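Local structure of ferredoxin (Rhodopseudomonas palustris, 4LTU) at residues P2-I7 against E14-A19; F6-G11 against H31-I36; S23-A28 against R84-I89; C49-D54 against L98-P103; D55-K60 against P93-L98. The protein binds a single [2Fe-2S] cluster and probably serves as a one-electron carrier, as other ferredoxins of the adrenodoxin/putidaredoxin family do. All coordinates share one frame; numbering follows the deposited sequence.

Contact 1: residues P2-I7 against E14-A19; sequences PSITFI and EIVDAA
Ile4 and Val16 form the central hydrogen-bonded pair of an antiparallel hairpin, each amide donating to the other's carbonyl: Ile4 N to Val16 O and Val16 N to Ile4 O, both 3.0 Å and nearly straight. Phe6 and Glu14 make a second such pair, with Phe6 N to Glu14 O at 2.9 Å. At the open end the ladder frays: Ala18 N reaches Pro2 O at 3.2 Å from well above the carbonyl plane. Between these rungs, the CA atoms of Ser3 and Ile15 offer C-H groups to Val16 O and Ile4 O, respectively.

The apolar contacts gather on the face that carries Ile4, Phe6 and Val16. Phe6 CG lies beside its backbone N, anti to the carbonyl carbon (chi1 -82°), and the ring reaches across to strand 13-17, where Val16 CG2 meets its edge in plane, 3.8 Å from Phe6 CE2. Ile4 CD1 reaches Ala18 CB, also at 3.8 Å. Ala27 and Ala28 of helix 24-29 pack beneath this face. Thr5 OG1 lies 3.7 Å from Ile15 CD1 on the more exposed face, which Ser3 and Asp17 share.

This hairpin forms one edge of the beta-grasp sheet, since strand 99-101 pairs with the far side of strand 3-7. Backbone bonds fix the register; the face of Ile4, Phe6 and Val16 packs against the helix, while that of Ser3, Thr5, Ile15 and Asp17 is mixed and more exposed.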
# COMPACT_ATOMS: atom_id res chain seq x y z
N PRO A 2 8.62 9.36 -9.28
CA PRO A 2 8.70 7.93 -9.57
C PRO A 2 7.38 7.29 -9.99
O PRO A 2 6.44 7.98 -10.45
CB PRO A 2 9.19 7.35 -8.24
CG PRO A 2 10.09 8.40 -7.70
CD PRO A 2 9.46 9.73 -8.12
N SER A 3 7.33 5.97 -9.85
CA SER A 3 6.30 5.18 -10.45
C SER A 3 6.09 3.94 -9.61
O SER A 3 7.05 3.26 -9.22
CB SER A 3 6.75 4.78 -11.86
OG SER A 3 5.65 4.43 -12.68
N ILE A 4 4.82 3.64 -9.35
CA ILE A 4 4.43 2.50 -8.55
C ILE A 4 3.59 1.63 -9.43
O ILE A 4 2.69 2.10 -10.11
CB ILE A 4 3.51 2.88 -7.35
CG1 ILE A 4 4.13 3.96 -6.46
CG2 ILE A 4 3.19 1.64 -6.50
CD1 ILE A 4 3.09 4.61 -5.58
N THR A 5 3.86 0.33 -9.37
CA THR A 5 3.02 -0.66 -10.05
C THR A 5 2.01 -1.25 -9.06
O THR A 5 2.41 -1.78 -8.02
CB THR A 5 3.91 -1.77 -10.63
OG1 THR A 5 5.05 -1.16 -11.26
CG2 THR A 5 3.16 -2.60 -11.61
N PHE A 6 0.71 -1.16 -9.37
CA PHE A 6 -0.34 -1.79 -8.56
C PHE A 6 -0.94 -3.00 -9.28
O PHE A 6 -1.25 -2.91 -10.48
CB PHE A 6 -1.47 -0.81 -8.24
CG PHE A 6 -1.20 0.12 -7.08
CD1 PHE A 6 -1.55 -0.25 -5.77
CD2 PHE A 6 -0.64 1.37 -7.29
CE1 PHE A 6 -1.32 0.63 -4.69
CE2 PHE A 6 -0.41 2.25 -6.22
CZ PHE A 6 -0.75 1.89 -4.92
N ILE A 7 -1.13 -4.11 -8.56
CA ILE A 7 -1.77 -5.31 -9.13
C ILE A 7 -3.06 -5.70 -8.41
O ILE A 7 -3.07 -5.90 -7.20
CB ILE A 7 -0.78 -6.50 -9.18
CG1 ILE A 7 0.33 -6.20 -10.18
CG2 ILE A 7 -1.51 -7.83 -9.51
CD1 ILE A 7 1.67 -6.65 -9.72
N GLU A 14 -1.66 -1.59 -13.17
CA GLU A 14 -1.84 -0.16 -13.34
C GLU A 14 -0.54 0.49 -12.88
O GLU A 14 -0.04 0.19 -11.80
CB GLU A 14 -2.98 0.34 -12.44
CG GLU A 14 -4.33 -0.07 -12.90
CD GLU A 14 -5.45 0.71 -12.24
OE1 GLU A 14 -6.47 0.08 -11.88
OE2 GLU A 14 -5.35 1.95 -12.11
N ILE A 15 -0.00 1.37 -13.71
CA ILE A 15 1.13 2.16 -13.29
C ILE A 15 0.70 3.56 -12.96
O ILE A 15 0.09 4.26 -13.78
CB ILE A 15 2.29 2.11 -14.29
CG1 ILE A 15 2.85 0.68 -14.32
CG2 ILE A 15 3.34 3.18 -13.93
CD1 ILE A 15 4.35 0.60 -14.45
N VAL A 16 0.99 3.96 -11.72
CA VAL A 16 0.58 5.28 -11.24
C VAL A 16 1.81 6.12 -10.97
O VAL A 16 2.79 5.66 -10.38
CB VAL A 16 -0.34 5.21 -9.97
CG1 VAL A 16 -1.40 4.09 -10.10
CG2 VAL A 16 0.45 5.03 -8.71
N ASP A 17 1.76 7.36 -11.40
CA ASP A 17 2.78 8.32 -11.01
C ASP A 17 2.68 8.64 -9.52
O ASP A 17 1.61 8.57 -8.91
CB ASP A 17 2.64 9.58 -11.85
CG ASP A 17 2.60 9.27 -13.34
OD1 ASP A 17 3.56 9.63 -14.03
OD2 ASP A 17 1.62 8.65 -13.81
N ALA A 18 3.82 8.98 -8.95
CA ALA A 18 3.89 9.38 -7.59
C ALA A 18 5.10 10.28 -7.47
O ALA A 18 6.15 10.01 -8.05
CB ALA A 18 4.02 8.17 -6.67
N ALA A 19 4.95 11.37 -6.74
CA ALA A 19 6.08 12.24 -6.48
C ALA A 19 6.78 11.62 -5.29
O ALA A 19 6.22 10.75 -4.62
CB ALA A 19 5.57 13.65 -6.15

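Contact 2: residues F6-G11 against H31-I36; sequences FIHPDG and HGIDSI
Phe6 overlaps the end of Ile33, whose CD1 methyl approaches Phe6 CD2 to 3.7 Å and sits almost as near to Phe6 CB. The two side chains meet at a slant, the methyl nestling where the ring joins its stem. Farther out, Ile36 CD1 touches Phe6 CE1 at 3.8 Å, and here the side chains run at about a right angle. Ile36 CG1 is anti to its carbonyl carbon (chi1 -77°) and its chain continues extended, which carries the terminal methyl out to the ring. Two isoleucine tips thus hold different parts of one aromatic ring, and Ala28 of helix 24-29 touches all three side chains.

The polar margin is looser. The His8 ring comes no nearer than 4.5 Å to Ile33 CG1, measured from NE2, and its CD2 is equally far from Ser35 OG. One water spans the gap by weak bonds, 3.4 Å from His8 NE2 and accepting from Ser35 N at 3.5 Å.

Each segment contains a type I turn, His8 to Gly11 and Ile33 to Ile36; the first is closed by Gly11 N donating to His8 O. The contact joins the end of strand 3-7 to the loop that leads from helix 24-29 toward the cluster-binding region, with the Ile36 side chain about 6 Å from the cluster between nearest atoms. With no direct hydrogen bond between the segments, cohesion here rests mainly on hydrophobic burial, and the water adds only a weak polar link.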
# COMPACT_ATOMS: atom_id res chain seq x y z
N PHE A 6 0.71 -1.16 -9.37
CA PHE A 6 -0.34 -1.79 -8.56
C PHE A 6 -0.94 -3.00 -9.28
O PHE A 6 -1.25 -2.91 -10.48
CB PHE A 6 -1.47 -0.81 -8.24
CG PHE A 6 -1.20 0.12 -7.08
CD1 PHE A 6 -1.55 -0.25 -5.77
CD2 PHE A 6 -0.64 1.37 -7.29
CE1 PHE A 6 -1.32 0.63 -4.69
CE2 PHE A 6 -0.41 2.25 -6.22
CZ PHE A 6 -0.75 1.89 -4.92
N ILE A 7 -1.13 -4.11 -8.56
CA ILE A 7 -1.77 -5.31 -9.13
C ILE A 7 -3.06 -5.70 -8.41
O ILE A 7 -3.07 -5.90 -7.20
CB ILE A 7 -0.78 -6.50 -9.18
CG1 ILE A 7 0.33 -6.20 -10.18
CG2 ILE A 7 -1.51 -7.83 -9.51
CD1 ILE A 7 1.67 -6.65 -9.72
N HIS A 8 -4.14 -5.78 -9.18
CA HIS A 8 -5.47 -6.15 -8.68
C HIS A 8 -5.55 -7.65 -8.42
O HIS A 8 -4.74 -8.41 -8.97
CB HIS A 8 -6.56 -5.70 -9.66
CG HIS A 8 -6.65 -4.21 -9.79
ND1 HIS A 8 -5.80 -3.48 -10.58
CD2 HIS A 8 -7.46 -3.30 -9.17
CE1 HIS A 8 -6.07 -2.19 -10.46
NE2 HIS A 8 -7.08 -2.06 -9.63
N PRO A 9 -6.47 -8.07 -7.56
CA PRO A 9 -6.70 -9.49 -7.30
C PRO A 9 -6.68 -10.33 -8.59
O PRO A 9 -6.14 -11.46 -8.60
CB PRO A 9 -8.11 -9.53 -6.69
CG PRO A 9 -8.56 -8.11 -6.56
CD PRO A 9 -7.37 -7.22 -6.74
N ASP A 10 -7.24 -9.77 -9.67
CA ASP A 10 -7.36 -10.50 -10.94
C ASP A 10 -6.04 -10.63 -11.70
O ASP A 10 -5.92 -11.46 -12.59
CB ASP A 10 -8.49 -9.94 -11.84
CG ASP A 10 -8.37 -8.44 -12.11
OD1 ASP A 10 -9.36 -7.88 -12.63
OD2 ASP A 10 -7.33 -7.81 -11.85
N GLY A 11 -5.06 -9.80 -11.35
CA GLY A 11 -3.69 -9.93 -11.88
C GLY A 11 -3.36 -8.83 -12.85
O GLY A 11 -2.26 -8.79 -13.40
N HIS A 31 -4.87 8.78 -8.92
CA HIS A 31 -4.73 8.28 -10.27
C HIS A 31 -5.62 7.06 -10.43
O HIS A 31 -5.15 6.03 -10.87
CB HIS A 31 -3.27 7.87 -10.57
CG HIS A 31 -2.26 8.94 -10.32
ND1 HIS A 31 -1.76 9.21 -9.06
CD2 HIS A 31 -1.65 9.81 -11.17
CE1 HIS A 31 -0.87 10.19 -9.15
NE2 HIS A 31 -0.79 10.58 -10.41
N GLY A 32 -6.89 7.17 -10.01
CA GLY A 32 -7.93 6.20 -10.36
C GLY A 32 -8.11 4.83 -9.72
O GLY A 32 -8.97 4.06 -10.18
N ILE A 33 -7.34 4.52 -8.68
CA ILE A 33 -7.42 3.21 -7.98
C ILE A 33 -8.39 3.21 -6.79
O ILE A 33 -7.99 3.33 -5.62
CB ILE A 33 -5.99 2.65 -7.65
CG1 ILE A 33 -5.39 2.00 -8.91
CG2 ILE A 33 -6.03 1.58 -6.55
CD1 ILE A 33 -3.90 2.06 -9.00
N ASP A 34 -9.67 3.02 -7.12
CA ASP A 34 -10.81 3.08 -6.19
C ASP A 34 -10.85 2.04 -5.08
O ASP A 34 -11.36 2.31 -3.98
CB ASP A 34 -12.13 3.04 -6.99
CG ASP A 34 -12.46 4.38 -7.68
OD1 ASP A 34 -12.03 5.43 -7.17
OD2 ASP A 34 -13.15 4.37 -8.73
N SER A 35 -10.32 0.84 -5.34
CA SER A 35 -10.40 -0.25 -4.37
C SER A 35 -9.83 0.04 -2.97
O SER A 35 -10.24 -0.60 -1.98
CB SER A 35 -9.70 -1.48 -4.94
OG SER A 35 -8.40 -1.14 -5.38
N ILE A 36 -8.86 0.95 -2.90
CA ILE A 36 -8.22 1.33 -1.64
C ILE A 36 -9.15 2.27 -0.89
O ILE A 36 -9.26 3.45 -1.23
CB ILE A 36 -6.86 2.00 -1.87
CG1 ILE A 36 -5.81 0.94 -2.23
CG2 ILE A 36 -6.45 2.90 -0.65
CD1 ILE A 36 -4.40 1.50 -2.56
O HOH W 1 -9.84 -0.29 -8.57

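Contact 3: residues S23-A28 against R84-I89; sequences SAMFAA and RLSCQI. With FES (Fe2/s2 (inorganic) cluster), chain C.
Met25 N donates to Ser86 O at 3.3 Å, approaching from well above the carbonyl plane, and the same oxygen receives a weak second bond from Ala24 N. Ala24 N also reaches Ile89 O weakly at 3.1 Å. The first amides of helix 24-29 are thereby met by the turn that carries Cys87. The next amide, Phe26 N, is satisfied within its own segment by Ser23 OG, an N-cap at 3.1 Å.

Ser86 OG packs 3.4 Å from Met25 CB, but its hydrogen bond goes to Cys49 O. Cys87 SG binds iron FE2 of the cluster at 2.1 Å, with Cys49 as the second protein ligand. Cys87 SG also accepts from Gln88 NE2 at 3.1 Å, nearly in the amide plane. The bent Met25 chain places SD 3.8 Å from Cys87 CB and 4.0 Å from cluster sulfide S2.

The contact thus joins helix amides to turn carbonyls beside the cluster, where the Gln88 bond would be expected to draw charge from the Cys87 thiolate and could influence the cluster's potential.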
# COMPACT_ATOMS: atom_id res chain seq x y z
N SER A 23 2.48 9.20 -0.10
CA SER A 23 2.23 7.85 0.30
C SER A 23 1.71 7.10 -0.94
O SER A 23 1.28 7.72 -1.91
CB SER A 23 1.22 7.83 1.43
OG SER A 23 -0.05 8.18 0.93
N ALA A 24 1.76 5.77 -0.89
CA ALA A 24 1.25 4.88 -1.94
C ALA A 24 -0.26 4.99 -2.08
O ALA A 24 -0.80 4.80 -3.17
CB ALA A 24 1.66 3.42 -1.64
N MET A 25 -0.92 5.31 -0.98
CA MET A 25 -2.36 5.48 -0.95
C MET A 25 -2.76 6.76 -1.70
O MET A 25 -3.71 6.77 -2.52
CB MET A 25 -2.84 5.54 0.51
CG MET A 25 -4.36 5.77 0.64
SD MET A 25 -4.76 6.78 2.07
CE MET A 25 -4.02 8.33 1.59
N PHE A 26 -2.04 7.84 -1.41
CA PHE A 26 -2.28 9.11 -2.02
C PHE A 26 -2.13 8.91 -3.54
O PHE A 26 -3.05 9.21 -4.32
CB PHE A 26 -1.29 10.15 -1.47
CG PHE A 26 -1.38 11.49 -2.14
CD1 PHE A 26 -2.19 12.50 -1.61
CD2 PHE A 26 -0.66 11.75 -3.32
CE1 PHE A 26 -2.29 13.75 -2.23
CE2 PHE A 26 -0.74 12.98 -3.94
CZ PHE A 26 -1.56 13.99 -3.40
N ALA A 27 -0.98 8.36 -3.93
CA ALA A 27 -0.70 8.04 -5.32
C ALA A 27 -1.83 7.23 -5.98
O ALA A 27 -2.28 7.59 -7.04
CB ALA A 27 0.65 7.29 -5.44
N ALA A 28 -2.25 6.15 -5.34
CA ALA A 28 -3.42 5.37 -5.79
C ALA A 28 -4.68 6.21 -6.05
O ALA A 28 -5.28 6.17 -7.14
CB ALA A 28 -3.72 4.29 -4.78
N ARG A 84 1.32 -4.42 4.31
CA ARG A 84 1.66 -3.06 4.73
C ARG A 84 0.40 -2.18 4.65
O ARG A 84 -0.55 -2.51 3.94
CB ARG A 84 2.75 -2.42 3.86
CG ARG A 84 4.22 -2.89 4.03
CD ARG A 84 4.79 -2.63 5.40
NE ARG A 84 4.53 -1.24 5.75
CZ ARG A 84 5.44 -0.27 5.79
NH1 ARG A 84 6.73 -0.51 5.54
NH2 ARG A 84 5.04 0.95 6.09
N LEU A 85 0.41 -1.07 5.39
CA LEU A 85 -0.58 -0.00 5.24
C LEU A 85 0.02 0.98 4.26
O LEU A 85 1.04 1.59 4.55
CB LEU A 85 -0.83 0.70 6.57
CG LEU A 85 -1.62 -0.11 7.60
CD1 LEU A 85 -1.68 0.65 8.88
CD2 LEU A 85 -3.02 -0.37 7.04
N SER A 86 -0.62 1.08 3.11
CA SER A 86 -0.14 1.87 1.99
C SER A 86 -0.03 3.36 2.26
O SER A 86 0.73 4.04 1.57
CB SER A 86 -1.01 1.63 0.76
OG SER A 86 -2.30 2.17 0.97
N CYS A 87 -0.77 3.89 3.23
CA CYS A 87 -0.61 5.31 3.58
C CYS A 87 0.68 5.52 4.41
O CYS A 87 1.18 6.64 4.52
CB CYS A 87 -1.85 5.84 4.33
SG CYS A 87 -2.15 5.08 5.97
N GLN A 88 1.22 4.43 4.96
CA GLN A 88 2.49 4.49 5.69
C GLN A 88 3.73 4.15 4.81
O GLN A 88 4.85 4.04 5.32
CB GLN A 88 2.45 3.57 6.92
CG GLN A 88 1.26 3.78 7.84
CD GLN A 88 1.17 5.18 8.34
OE1 GLN A 88 2.01 5.61 9.13
NE2 GLN A 88 0.16 5.93 7.88
N ILE A 89 3.54 3.98 3.50
CA ILE A 89 4.67 3.83 2.59
C ILE A 89 4.95 5.17 1.88
O ILE A 89 4.12 5.68 1.12
CB ILE A 89 4.41 2.71 1.55
CG1 ILE A 89 4.37 1.33 2.25
CG2 ILE A 89 5.45 2.76 0.46
CD1 ILE A 89 3.68 0.21 1.46
FE1 FES C . -6.36 4.60 7.53
FE2 FES C . -3.99 4.00 5.90
S1 FES C . -4.49 3.62 8.01
S2 FES C . -5.89 4.91 5.40

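Contact 4: residues C49-D54 against L98-P103; sequences CHVYVD and LVLRIP. Unlike the reference sequence in segment 98-103: Ile102 (reference Leu). With FES (Fe2/s2 (inorganic) cluster), chain C.
Asp54 OD1 and Arg101 NH2 form a salt bridge of 2.6 Å, but not side by side: the oxygen lies over one face of the guanidinium, and the two planes stand 79° apart. Asp54 CG is anti to its backbone N (chi1 -157°) and Arg101 bends at chi3, which brings the groups across each other. Tyr52 and Arg101 are the hydrogen-bonded pair of antiparallel strands 50-53 and 99-101, with Tyr52 N to Arg101 O at 2.7 Å and Arg101 N to Tyr52 O at 2.8 Å. Asp54 N adds a bond to Val99 O.

On the face bearing the tyrosine, its ring slants over Pro103, whose CB is 3.8 Å from Tyr52 CZ and 3.5 Å from Tyr52 OH. Replacing Tyr52 with an alanine would probably leave Pro103 without the ring that packs on it on this side. On the buried face Val53 CG2 and Leu100 CD2 lie side by side at 3.9 Å, and Val51 CG1 meets Ile102 CG2.

Just before this ladder, Cys49 SG binds iron FE2 at 2.3 Å. Backbone bonds and burial thus tie the chain leaving the cluster into the central sheet, while the ion pair closes the outer end.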
# COMPACT_ATOMS: atom_id res chain seq x y z
N CYS A 49 -6.46 0.64 3.99
CA CYS A 49 -5.55 0.94 2.88
C CYS A 49 -4.52 -0.20 2.70
O CYS A 49 -3.41 0.05 2.21
CB CYS A 49 -4.79 2.24 3.16
SG CYS A 49 -3.66 2.17 4.58
N HIS A 50 -4.89 -1.41 3.12
CA HIS A 50 -4.06 -2.64 3.12
C HIS A 50 -3.42 -2.90 1.76
O HIS A 50 -4.07 -2.74 0.74
CB HIS A 50 -5.01 -3.82 3.47
CG HIS A 50 -4.33 -5.13 3.74
ND1 HIS A 50 -2.98 -5.25 4.00
CD2 HIS A 50 -4.85 -6.38 3.86
CE1 HIS A 50 -2.69 -6.52 4.27
NE2 HIS A 50 -3.82 -7.21 4.21
N VAL A 51 -2.14 -3.26 1.73
CA VAL A 51 -1.53 -3.79 0.50
C VAL A 51 -0.55 -4.90 0.82
O VAL A 51 -0.07 -5.00 1.93
CB VAL A 51 -0.78 -2.72 -0.33
CG1 VAL A 51 -1.74 -1.74 -1.02
CG2 VAL A 51 0.27 -1.99 0.50
N TYR A 52 -0.26 -5.74 -0.18
CA TYR A 52 0.89 -6.66 -0.11
C TYR A 52 2.04 -6.14 -0.97
O TYR A 52 1.92 -5.97 -2.18
CB TYR A 52 0.52 -8.09 -0.52
CG TYR A 52 -0.88 -8.60 -0.11
CD1 TYR A 52 -1.28 -8.66 1.22
CD2 TYR A 52 -1.75 -9.10 -1.08
CE1 TYR A 52 -2.54 -9.15 1.60
CE2 TYR A 52 -3.02 -9.61 -0.73
CZ TYR A 52 -3.40 -9.63 0.62
OH TYR A 52 -4.65 -10.13 0.96
N VAL A 53 3.16 -5.86 -0.33
CA VAL A 53 4.36 -5.47 -1.02
C VAL A 53 4.93 -6.72 -1.72
O VAL A 53 4.86 -7.85 -1.19
CB VAL A 53 5.37 -4.90 -0.04
CG1 VAL A 53 6.58 -4.38 -0.76
CG2 VAL A 53 4.71 -3.77 0.78
N ASP A 54 5.46 -6.52 -2.93
CA ASP A 54 6.08 -7.63 -3.63
C ASP A 54 7.25 -8.18 -2.81
O ASP A 54 8.10 -7.42 -2.32
CB ASP A 54 6.58 -7.22 -5.02
CG ASP A 54 6.70 -8.41 -5.94
OD1 ASP A 54 5.76 -9.24 -5.94
OD2 ASP A 54 7.73 -8.52 -6.66
N LEU A 98 8.39 0.24 -7.42
CA LEU A 98 7.72 -0.51 -6.35
C LEU A 98 6.43 -1.19 -6.80
O LEU A 98 5.58 -0.58 -7.48
CB LEU A 98 7.42 0.40 -5.15
CG LEU A 98 6.79 -0.22 -3.90
CD1 LEU A 98 7.75 -1.13 -3.15
CD2 LEU A 98 6.24 0.87 -3.00
N VAL A 99 6.28 -2.46 -6.41
CA VAL A 99 5.14 -3.23 -6.85
C VAL A 99 4.25 -3.51 -5.65
O VAL A 99 4.71 -4.02 -4.63
CB VAL A 99 5.58 -4.55 -7.52
CG1 VAL A 99 4.35 -5.47 -7.88
CG2 VAL A 99 6.43 -4.27 -8.73
N LEU A 100 2.98 -3.16 -5.76
CA LEU A 100 2.06 -3.47 -4.67
C LEU A 100 0.85 -4.22 -5.20
O LEU A 100 0.32 -3.88 -6.25
CB LEU A 100 1.61 -2.20 -3.94
CG LEU A 100 2.63 -1.17 -3.46
CD1 LEU A 100 1.85 0.09 -3.03
CD2 LEU A 100 3.51 -1.73 -2.34
N ARG A 101 0.44 -5.25 -4.49
CA ARG A 101 -0.76 -5.98 -4.83
C ARG A 101 -1.80 -5.66 -3.77
O ARG A 101 -1.48 -5.55 -2.58
CB ARG A 101 -0.48 -7.48 -4.96
CG ARG A 101 0.65 -7.73 -6.01
CD ARG A 101 0.77 -9.18 -6.46
NE ARG A 101 1.85 -9.85 -5.74
CZ ARG A 101 2.91 -10.38 -6.32
NH1 ARG A 101 3.04 -10.37 -7.65
NH2 ARG A 101 3.84 -10.96 -5.56
N ILE A 102 -3.03 -5.53 -4.23
CA ILE A 102 -4.14 -5.10 -3.42
C ILE A 102 -5.03 -6.30 -3.08
O ILE A 102 -5.24 -7.19 -3.92
CB ILE A 102 -4.94 -3.94 -4.08
CG1 ILE A 102 -5.04 -4.09 -5.58
CG2 ILE A 102 -4.26 -2.57 -3.80
CD1 ILE A 102 -5.54 -2.79 -6.27
N PRO A 103 -5.53 -6.35 -1.83
CA PRO A 103 -6.26 -7.48 -1.33
C PRO A 103 -7.66 -7.56 -1.90
O PRO A 103 -8.20 -6.58 -2.40
CB PRO A 103 -6.32 -7.20 0.17
CG PRO A 103 -6.38 -5.76 0.26
CD PRO A 103 -5.39 -5.32 -0.79
FE1 FES C . -6.36 4.60 7.53
FE2 FES C . -3.99 4.00 5.90
S1 FES C . -4.49 3.62 8.01
S2 FES C . -5.89 4.91 5.40

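Contact 5: residues D55-K60 against P93-L98; sequences DLWLAK and PELDGL
Trp57 lies flat across the type II beta turn Leu95-Leu98, the bend that leads into strand 99-101 of the beta-grasp sheet of this [2Fe-2S] ferredoxin. Its six-membered ring sits over Leu98 CA in a CH-pi contact, with CA 3.9 Å from the ring centroid and 14° off the normal. Gly97 O comes close to the ring, 3.3 Å from Trp57 CZ2. The carbonyl of Glu94 instead comes in at the ring edge, in plane, with Glu94 O 3.3 Å from Trp57 CZ3.

Leu98 turns its CG anti to the backbone N (chi1 -177°), which returns CD1 under the base of the indole, 3.5 Å from Trp57 CB. Gly97 fits the ring closely: a beta-carbon there would press on CZ2, and its backbone angles call for glycine in any case. A leucine in place of Trp57 would probably lose the flat cover over the turn and leave Leu98 CA without its ring partner.

Beyond the tryptophan, Lys60 runs extended and brings NZ over the opposite indole face, near the rim. The contact thereby joins the helically coiled loop after strand 50-53 to the turn before strand 99-101, and at its margin Leu95 CD2 rests 3.9 Å from Lys60 CB.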
# COMPACT_ATOMS: atom_id res chain seq x y z
N ASP A 55 7.26 -9.51 -2.70
CA ASP A 55 8.31 -10.29 -2.04
C ASP A 55 9.72 -9.68 -2.16
O ASP A 55 10.47 -9.65 -1.19
CB ASP A 55 8.29 -11.73 -2.59
CG ASP A 55 9.29 -12.66 -1.88
OD1 ASP A 55 9.49 -12.50 -0.64
OD2 ASP A 55 9.87 -13.54 -2.56
N LEU A 56 10.05 -9.17 -3.35
CA LEU A 56 11.37 -8.62 -3.63
C LEU A 56 11.57 -7.17 -3.23
O LEU A 56 12.72 -6.71 -3.13
CB LEU A 56 11.72 -8.81 -5.12
CG LEU A 56 11.65 -10.26 -5.65
CD1 LEU A 56 11.50 -10.24 -7.15
CD2 LEU A 56 12.85 -11.17 -5.19
N TRP A 57 10.48 -6.43 -2.99
CA TRP A 57 10.56 -5.00 -2.62
C TRP A 57 10.43 -4.75 -1.11
O TRP A 57 10.79 -3.67 -0.64
CB TRP A 57 9.52 -4.15 -3.39
CG TRP A 57 9.84 -3.88 -4.84
CD1 TRP A 57 9.44 -4.63 -5.91
CD2 TRP A 57 10.63 -2.81 -5.37
NE1 TRP A 57 9.93 -4.08 -7.08
CE2 TRP A 57 10.67 -2.97 -6.78
CE3 TRP A 57 11.32 -1.73 -4.80
CZ2 TRP A 57 11.35 -2.08 -7.63
CZ3 TRP A 57 12.01 -0.85 -5.64
CH2 TRP A 57 12.01 -1.03 -7.04
N LEU A 58 9.90 -5.71 -0.36
CA LEU A 58 9.76 -5.52 1.09
C LEU A 58 11.04 -4.97 1.72
O LEU A 58 10.99 -3.97 2.44
CB LEU A 58 9.33 -6.81 1.79
CG LEU A 58 8.65 -6.57 3.16
CD1 LEU A 58 7.33 -5.85 3.06
CD2 LEU A 58 8.47 -7.88 3.99
N ALA A 59 12.18 -5.61 1.43
CA ALA A 59 13.47 -5.24 2.04
C ALA A 59 13.86 -3.76 1.88
O ALA A 59 14.58 -3.24 2.73
CB ALA A 59 14.63 -6.15 1.51
N LYS A 60 13.39 -3.11 0.82
CA LYS A 60 13.76 -1.72 0.50
C LYS A 60 12.96 -0.66 1.26
O LYS A 60 13.24 0.55 1.17
CB LYS A 60 13.68 -1.50 -1.02
CG LYS A 60 14.90 -2.05 -1.78
CD LYS A 60 14.80 -1.91 -3.31
CE LYS A 60 15.94 -2.69 -4.01
NZ LYS A 60 15.60 -3.16 -5.40
N PRO A 93 13.30 7.92 -4.43
CA PRO A 93 13.85 7.49 -5.72
C PRO A 93 14.03 5.97 -5.81
O PRO A 93 13.65 5.35 -6.81
CB PRO A 93 15.24 8.18 -5.76
CG PRO A 93 15.09 9.35 -4.83
CD PRO A 93 14.11 8.96 -3.78
N GLU A 94 14.57 5.40 -4.74
CA GLU A 94 14.88 3.98 -4.63
C GLU A 94 13.65 3.08 -4.74
O GLU A 94 13.78 1.87 -4.97
CB GLU A 94 15.59 3.70 -3.30
CG GLU A 94 16.46 4.85 -2.77
CD GLU A 94 15.73 5.77 -1.77
OE1 GLU A 94 14.86 5.27 -1.02
OE2 GLU A 94 16.06 6.98 -1.71
N LEU A 95 12.45 3.65 -4.58
CA LEU A 95 11.23 2.85 -4.73
C LEU A 95 10.57 3.03 -6.09
O LEU A 95 9.44 2.56 -6.32
CB LEU A 95 10.25 3.07 -3.57
CG LEU A 95 10.86 2.97 -2.16
CD1 LEU A 95 9.84 3.34 -1.13
CD2 LEU A 95 11.40 1.58 -1.89
N ASP A 96 11.27 3.70 -7.00
CA ASP A 96 10.78 3.86 -8.37
C ASP A 96 10.78 2.45 -8.88
O ASP A 96 11.84 1.79 -8.88
CB ASP A 96 11.73 4.77 -9.17
CG ASP A 96 11.26 5.03 -10.62
OD1 ASP A 96 10.18 4.56 -11.06
OD2 ASP A 96 11.99 5.73 -11.33
N GLY A 97 9.60 1.97 -9.25
CA GLY A 97 9.40 0.56 -9.63
C GLY A 97 8.67 -0.32 -8.61
O GLY A 97 8.36 -1.48 -8.90
N LEU A 98 8.39 0.24 -7.42
CA LEU A 98 7.72 -0.51 -6.35
C LEU A 98 6.43 -1.19 -6.80
O LEU A 98 5.58 -0.58 -7.48
CB LEU A 98 7.42 0.40 -5.15
CG LEU A 98 6.79 -0.22 -3.90
CD1 LEU A 98 7.75 -1.13 -3.15
CD2 LEU A 98 6.24 0.87 -3.00

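From the N terminus, contact 1 closes the shortest loop, the hairpin of strands 3-7 and 13-17. Contact 2 starts on the same first strand and closes a wider loop that takes in helix 24-29. Contact 3 opens on that helix, inside the span of contact 2, and ends beyond it at the turn after strand 83-85, so the two cross. Contact 3 likewise crosses contacts 4 and 5, while contact 5 nests within the loop closed by contact 4 and shares Leu98 with it. Strand 99-101, paired with both 3-7 and 50-53, links contacts 1 and 4 in one sheet, and contacts 3 and 4 meet at the cluster through Cys87 and Cys49.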